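Local coordinates for manganese-binding protein (Chlamydia trachomatis, PDB 6NSI) that binds iron, manganese and nickel ions, with a preference for ferrous iron, and delivers them to the permease of an ABC import system, at residues D137-L140 / S141-E145. Numbering follows the deposited sequence.
Sequences DQIL and SEMEE
Gln138 and Glu142, one turn apart on helix 129-154, illustrate how an i to i+4 polar pair rides on helical backbone bonding. With CG anti to the backbone N (chi1 -165°) and a bend at chi2, the glutamine runs toward the next turn, and its NE2 donates to Glu142 OE1 at 2.9 Å. The hydrogen bond is fairly straight (158° at the hydrogen), and the acceptor lies close to the amide plane. The carboxylate, turned 49° from that amide, offers its anti lone pair; the same OE1 also forms a salt bridge with Arg17 of helix 9-19.

At the backbone of the same turn, Gln138 O accepts twice: from Glu142 N at 3.0 Å, the regular helical bond, and from Ser141 OG, also at 3.0 Å. Ser141 holds its hydroxyl between its own N and carbonyl carbon, which turns it back onto the preceding turn. On the buried side, Ile139 CG1 packs against Met143 SD at 4.0 Å, and both side chains touch Phe267 of helix 266-280. Apolar packing and a salt bridge therefore both tie this part of the helix to its neighbours, while Gln138 and Arg17 share one carboxylate oxygen, probably favouring the charged form of Glu142 and restricting its rotation.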
loop_
_atom_site.group_PDB
_atom_site.type_symbol
_atom_site.label_atom_id
_atom_site.label_comp_id
_atom_site.label_asym_id
_atom_site.label_seq_id
_atom_site.Cartn_x
_atom_site.Cartn_y
_atom_site.Cartn_z
ATOM N N ASP A 137 -3.745 -0.035 21.258
ATOM C CA ASP A 137 -5.193 -0.136 21.375
ATOM C C ASP A 137 -5.877 1.034 20.693
ATOM O O ASP A 137 -6.879 0.855 19.989
ATOM C CB ASP A 137 -5.595 -0.188 22.847
ATOM C CG ASP A 137 -5.105 -1.434 23.537
ATOM O OD1 ASP A 137 -4.737 -2.396 22.829
ATOM O OD2 ASP A 137 -5.095 -1.452 24.788
ATOM N N GLN A 138 -5.345 2.241 20.884
ATOM C CA GLN A 138 -5.982 3.417 20.307
ATOM C C GLN A 138 -5.892 3.405 18.784
ATOM O O GLN A 138 -6.911 3.545 18.097
ATOM C CB GLN A 138 -5.362 4.689 20.882
ATOM C CG GLN A 138 -6.188 5.937 20.616
ATOM C CD GLN A 138 -7.683 5.731 20.870
ATOM O OE1 GLN A 138 -8.084 5.089 21.848
ATOM N NE2 GLN A 138 -8.515 6.289 19.990
ATOM N N ILE A 139 -4.690 3.223 18.228
ATOM C CA ILE A 139 -4.572 3.312 16.772
ATOM C C ILE A 139 -5.306 2.154 16.105
ATOM O O ILE A 139 -5.950 2.328 15.061
ATOM C CB ILE A 139 -3.094 3.395 16.334
ATOM C CG1 ILE A 139 -3.010 3.633 14.818
ATOM C CG2 ILE A 139 -2.307 2.161 16.749
ATOM C CD1 ILE A 139 -3.921 4.771 14.350
ATOM N N LEU A 140 -5.257 0.964 16.713
ATOM C CA LEU A 140 -5.936 -0.193 16.138
ATOM C C LEU A 140 -7.445 0.016 16.051
ATOM O O LEU A 140 -8.075 -0.386 15.065
ATOM C CB LEU A 140 -5.625 -1.446 16.949
ATOM C CG LEU A 140 -4.252 -2.073 16.704
ATOM C CD1 LEU A 140 -3.948 -3.125 17.795
ATOM C CD2 LEU A 140 -4.206 -2.671 15.312
ATOM N N SER A 141 -8.051 0.628 17.073
ATOM C CA SER A 141 -9.490 0.874 16.999
ATOM C C SER A 141 -9.809 2.027 16.055
ATOM O O SER A 141 -10.894 2.064 15.452
ATOM C CB SER A 141 -10.052 1.157 18.389
ATOM O OG SER A 141 -9.546 2.385 18.862
ATOM N N GLU A 142 -8.888 2.981 15.919
ATOM C CA GLU A 142 -9.069 4.026 14.924
ATOM C C GLU A 142 -9.000 3.450 13.510
ATOM O O GLU A 142 -9.770 3.856 12.629
ATOM C CB GLU A 142 -8.026 5.121 15.132
ATOM C CG GLU A 142 -8.342 6.070 16.284
ATOM C CD GLU A 142 -7.211 7.045 16.574
ATOM O OE1 GLU A 142 -6.905 7.284 17.762
ATOM O OE2 GLU A 142 -6.611 7.571 15.616
ATOM N N MET A 143 -8.107 2.475 13.290
ATOM C CA MET A 143 -7.974 1.849 11.975
ATOM C C MET A 143 -9.172 0.967 11.648
ATOM O O MET A 143 -9.571 0.874 10.480
ATOM C CB MET A 143 -6.676 1.031 11.899
ATOM C CG MET A 143 -5.403 1.855 11.942
ATOM S SD MET A 143 -3.897 0.856 12.106
ATOM C CE MET A 143 -3.766 0.172 10.448
ATOM N N GLU A 144 -9.758 0.308 12.650
ATOM C CA GLU A 144 -10.988 -0.433 12.398
ATOM C C GLU A 144 -12.106 0.511 11.987
ATOM O O GLU A 144 -12.878 0.208 11.070
ATOM C CB GLU A 144 -11.370 -1.262 13.624
ATOM C CG GLU A 144 -10.456 -2.471 13.779
ATOM C CD GLU A 144 -10.612 -3.203 15.101
ATOM O OE1 GLU A 144 -11.267 -2.659 16.023
ATOM O OE2 GLU A 144 -10.060 -4.324 15.218
ATOM N N GLU A 145 -12.186 1.681 12.620
ATOM C CA GLU A 145 -13.202 2.642 12.213
ATOM C C GLU A 145 -12.914 3.179 10.815
ATOM O O GLU A 145 -13.831 3.326 9.993
ATOM C CB GLU A 145 -13.283 3.781 13.224
ATOM C CG GLU A 145 -14.442 4.716 12.970
ATOM C CD GLU A 145 -14.535 5.787 14.022
ATOM O OE1 GLU A 145 -13.846 5.645 15.056
ATOM O OE2 GLU A 145 -15.282 6.769 13.811
#